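Local coordinates for protein diguanylate cyclase (Pseudomonas aeruginosa, PDB 5M3C) that joins a GGDEF domain, which holds guanosine-5'-triphosphate and calcium in this model, to an EAL domain with a calcium site of its own, at residues 329-334 against 350-355; 298-303 against 324-329. One frame throughout, in Å; residues are numbered along the deposited sequence.

Contact 1: residues 329-334 against 350-355. With CA (calcium ion), chain H.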
# COMPACT_ATOMS: atom_id res chain seq x y z
N ALA B 329 3.54 14.24 14.90
CA ALA B 329 4.70 14.25 14.03
C ALA B 329 4.73 13.01 13.14
O ALA B 329 4.38 11.91 13.57
CB ALA B 329 5.97 14.33 14.85
N ILE B 330 5.16 13.21 11.90
CA ILE B 330 5.36 12.11 10.98
C ILE B 330 6.83 11.69 11.03
O ILE B 330 7.73 12.50 10.78
CB ILE B 330 4.92 12.48 9.55
CG1 ILE B 330 4.87 11.24 8.66
CG2 ILE B 330 5.83 13.53 8.96
CD1 ILE B 330 3.65 10.39 8.89
N ASP B 331 7.05 10.42 11.36
CA ASP B 331 8.39 9.89 11.58
C ASP B 331 8.87 9.13 10.34
O ASP B 331 8.06 8.63 9.57
CB ASP B 331 8.38 8.96 12.79
CG ASP B 331 9.73 8.86 13.47
OD1 ASP B 331 10.70 9.51 13.01
OD2 ASP B 331 9.83 8.13 14.48
N ASP B 332 10.19 9.05 10.18
CA ASP B 332 10.79 8.34 9.05
C ASP B 332 10.17 8.76 7.73
O ASP B 332 9.60 7.93 7.02
CB ASP B 332 10.63 6.83 9.23
CG ASP B 332 11.02 6.35 10.61
OD1 ASP B 332 12.09 6.75 11.11
OD2 ASP B 332 10.26 5.57 11.20
N PHE B 333 10.28 10.05 7.39
CA PHE B 333 9.58 10.58 6.22
C PHE B 333 10.42 10.58 4.95
O PHE B 333 11.59 10.96 4.96
CB PHE B 333 9.09 12.00 6.49
CG PHE B 333 8.20 12.54 5.42
CD1 PHE B 333 6.86 12.20 5.37
CD2 PHE B 333 8.71 13.39 4.44
CE1 PHE B 333 6.04 12.69 4.37
CE2 PHE B 333 7.89 13.89 3.45
CZ PHE B 333 6.55 13.54 3.41
N GLY B 334 9.81 10.16 3.84
CA GLY B 334 10.41 10.28 2.52
C GLY B 334 10.93 8.98 1.91
O GLY B 334 11.29 8.95 0.74
N ILE B 350 5.01 18.38 13.02
CA ILE B 350 6.42 18.09 12.79
C ILE B 350 6.60 17.13 11.62
O ILE B 350 5.72 16.31 11.34
CB ILE B 350 7.06 17.46 14.05
CG1 ILE B 350 6.79 18.33 15.28
CG2 ILE B 350 8.55 17.26 13.85
CD1 ILE B 350 7.43 19.70 15.24
N LEU B 351 7.74 17.23 10.94
CA LEU B 351 8.07 16.34 9.84
C LEU B 351 9.50 15.83 10.05
O LEU B 351 10.46 16.60 10.00
CB LEU B 351 7.97 17.10 8.51
CG LEU B 351 8.20 16.39 7.16
CD1 LEU B 351 9.58 15.75 7.07
CD2 LEU B 351 7.12 15.35 6.91
N LYS B 352 9.64 14.53 10.30
CA LYS B 352 10.95 13.97 10.61
C LYS B 352 11.59 13.28 9.40
O LYS B 352 11.10 12.26 8.90
CB LYS B 352 10.85 12.99 11.78
CG LYS B 352 10.07 13.55 12.96
CD LYS B 352 10.43 12.84 14.26
CE LYS B 352 11.82 13.24 14.73
NZ LYS B 352 12.14 12.67 16.07
N ILE B 353 12.71 13.85 8.94
CA ILE B 353 13.42 13.32 7.77
C ILE B 353 14.14 12.03 8.13
O ILE B 353 14.93 12.00 9.07
CB ILE B 353 14.46 14.33 7.24
CG1 ILE B 353 13.82 15.70 7.04
CG2 ILE B 353 15.06 13.82 5.94
CD1 ILE B 353 14.78 16.76 6.53
N ASP B 354 13.86 10.97 7.38
CA ASP B 354 14.44 9.65 7.64
C ASP B 354 15.97 9.69 7.73
O ASP B 354 16.62 10.51 7.07
CB ASP B 354 14.02 8.66 6.55
CG ASP B 354 14.33 7.22 6.91
OD1 ASP B 354 13.75 6.72 7.90
OD2 ASP B 354 15.13 6.59 6.20
N LYS B 355 16.53 8.80 8.53
CA LYS B 355 17.97 8.76 8.79
C LYS B 355 18.78 8.38 7.55
O LYS B 355 19.99 8.62 7.50
CB LYS B 355 18.27 7.78 9.93
CA CA H . 11.03 8.59 16.51
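Phe333 and Lys352 meet across a beta bulge that shifts the register of two otherwise regular parallel strands by one residue. Before it, Lys352 N donates to Ile330 O (2.8 Å) almost head-on to the carbonyl. Beyond it, Lys352 O receives Phe333 N at 2.8 Å, and a weak bond from Asp354 N to Phe333 O follows. The extra residue, Asp332, turns the chain with a positive phi (50°), and its amide reaches back to Asp331 OD1 at 2.9 Å, from above the carboxylate plane. This bond helps hold the carboxylate while OD2 binds the calcium at 2.4 Å, a place that suits aspartate, whose short side chain offers the metal a hard carboxylate oxygen. The aliphatic part of Lys352 passes Asp331, with CD 3.6 Å from OD1, before its ammonium goes on to Glu301. On the opposite face Leu351 CD2 makes a CH-pi contact over the Phe333 ring; chi1 -172° carries the ring to the leucine's side, and chi2 81° turns its face to CD2. Asp332 OD1 and Asp354 OD1 approach to 3.6 Å, and Glu388 adds a third carboxylate near Asp332; these like charges probably repel. Asp354 OD2 is held by Ser356 at the N-cap of the next helix. An Asp-Asp-Phe-Gly sequence at a bulged corner of strand 327-333, its first aspartate on the metal, is characteristic of the EAL-domain barrel.

Contact 2: residues 298-303 against 324-329. With CA (calcium ion), chain H.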
# COMPACT_ATOMS: atom_id res chain seq x y z
N LEU B 298 3.45 17.39 25.23
CA LEU B 298 3.63 16.03 24.71
C LEU B 298 3.45 15.92 23.18
O LEU B 298 2.47 16.41 22.62
CB LEU B 298 2.66 15.07 25.40
CG LEU B 298 2.57 13.65 24.83
CD1 LEU B 298 3.74 12.79 25.27
CD2 LEU B 298 1.25 13.01 25.25
N GLN B 299 4.41 15.26 22.53
CA GLN B 299 4.35 15.03 21.09
C GLN B 299 4.31 13.54 20.76
O GLN B 299 5.11 12.75 21.28
CB GLN B 299 5.54 15.68 20.39
CG GLN B 299 5.69 15.30 18.93
CD GLN B 299 6.83 16.03 18.24
OE1 GLN B 299 6.96 17.24 18.35
NE2 GLN B 299 7.67 15.28 17.53
N LEU B 300 3.38 13.16 19.89
CA LEU B 300 3.25 11.76 19.46
C LEU B 300 3.78 11.58 18.05
O LEU B 300 3.22 12.12 17.09
CB LEU B 300 1.79 11.32 19.53
CG LEU B 300 1.16 11.37 20.92
CD1 LEU B 300 -0.34 11.10 20.83
CD2 LEU B 300 1.83 10.38 21.86
N GLU B 301 4.85 10.81 17.92
CA GLU B 301 5.45 10.53 16.62
C GLU B 301 4.81 9.29 16.01
O GLU B 301 4.65 8.29 16.69
CB GLU B 301 6.96 10.32 16.75
CG GLU B 301 7.75 11.56 17.13
CD GLU B 301 9.23 11.30 17.27
OE1 GLU B 301 9.67 10.17 16.96
OE2 GLU B 301 9.97 12.22 17.68
N ILE B 302 4.45 9.37 14.74
CA ILE B 302 3.85 8.22 14.06
C ILE B 302 4.57 7.96 12.74
O ILE B 302 4.80 8.88 11.96
CB ILE B 302 2.35 8.44 13.80
CG1 ILE B 302 1.69 9.07 15.03
CG2 ILE B 302 1.68 7.12 13.43
CD1 ILE B 302 0.19 9.17 14.95
N THR B 303 4.93 6.71 12.51
CA THR B 303 5.72 6.34 11.33
C THR B 303 4.93 6.55 10.04
O THR B 303 3.76 6.18 9.95
CB THR B 303 6.22 4.88 11.42
OG1 THR B 303 7.08 4.59 10.32
CG2 THR B 303 5.05 3.90 11.43
N LEU B 324 -7.07 17.49 22.02
CA LEU B 324 -6.48 17.45 23.35
C LEU B 324 -5.36 18.47 23.50
O LEU B 324 -5.12 18.98 24.59
CB LEU B 324 -5.93 16.06 23.68
CG LEU B 324 -6.93 15.04 24.23
CD1 LEU B 324 -6.20 13.81 24.73
CD2 LEU B 324 -7.77 15.65 25.35
N GLY B 325 -4.65 18.74 22.40
CA GLY B 325 -3.60 19.75 22.40
C GLY B 325 -2.21 19.18 22.22
O GLY B 325 -1.23 19.94 22.12
N VAL B 326 -2.10 17.86 22.17
CA VAL B 326 -0.81 17.21 21.99
C VAL B 326 -0.34 17.41 20.56
O VAL B 326 -1.15 17.59 19.65
CB VAL B 326 -0.86 15.69 22.28
CG1 VAL B 326 -1.53 15.43 23.63
CG2 VAL B 326 -1.59 14.95 21.17
N GLN B 327 0.98 17.37 20.36
CA GLN B 327 1.54 17.58 19.04
C GLN B 327 1.62 16.26 18.27
O GLN B 327 1.74 15.19 18.87
CB GLN B 327 2.92 18.23 19.13
CG GLN B 327 2.89 19.61 19.77
CD GLN B 327 4.17 20.38 19.56
OE1 GLN B 327 5.26 19.80 19.49
NE2 GLN B 327 4.06 21.70 19.45
N LEU B 328 1.55 16.35 16.95
CA LEU B 328 1.66 15.18 16.09
C LEU B 328 2.81 15.33 15.11
O LEU B 328 3.04 16.41 14.56
CB LEU B 328 0.36 14.96 15.32
CG LEU B 328 -0.86 14.63 16.17
CD1 LEU B 328 -2.08 14.42 15.28
CD2 LEU B 328 -0.61 13.39 17.02
N ALA B 329 3.54 14.24 14.90
CA ALA B 329 4.70 14.25 14.03
C ALA B 329 4.73 13.01 13.14
O ALA B 329 4.38 11.91 13.57
CB ALA B 329 5.97 14.33 14.85
CA CA H . 11.03 8.59 16.51
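Leu298 and Val326 lie side by side and point the same way, CD2 of the leucine 4.0 Å from CG1 of the valine. Leu300 crosses the same valine at a slant and touches CG2 with CD1, while its CB meets Leu328 CD2 at 4.0 Å. These branched apolar side chains suit a face covered by helices: Leu284 lies against both Leu298 and Leu300, and Leu318 of helix 312-324 packs on Leu328. That helix links the two parallel strands, making a beta-alpha-beta unit of the EAL-domain alpha/beta barrel. Four backbone bonds pair the strands; among them, Leu300 N points almost straight at Gln327 O (2.8 Å), and Ile302 N reaches Ala329 O. On the other face the side chains of Gln299 and Gln327 cross at a slant, their CB atoms 3.9 Å apart. Glu301 stands further along this face, its CG 4.0 Å from Ala329 CB; a residue as small as alanine suits the place beside the metal-binding chain. The glutamate chain runs extended beyond CG (chi2 179°), a reach that takes OE1 to the calcium at 2.1 Å, while its other oxygen, OE2, is paired with Lys352.

Strand 327-333 is the middle of three neighbouring parallel strands, pairing with 298-303 in contact 2 and, further along, with 350-353 in contact 1; the contact centres lie about 13 Å apart and share Ala329. Asp331 N probably hydrogen-bonds Ile302 O (2.8 Å), continuing the pairing of contact 2 into contact 1. Both contacts serve one calcium ion: Asp331 from contact 1 and Glu301 from contact 2 bind it together with Glu210 and Asn269. Lys352 NZ of contact 1 holds Glu301 OE2 of contact 2 at 2.7 Å, a second-shell salt bridge that probably steadies the ligand and offsets some of the negative charge round the metal.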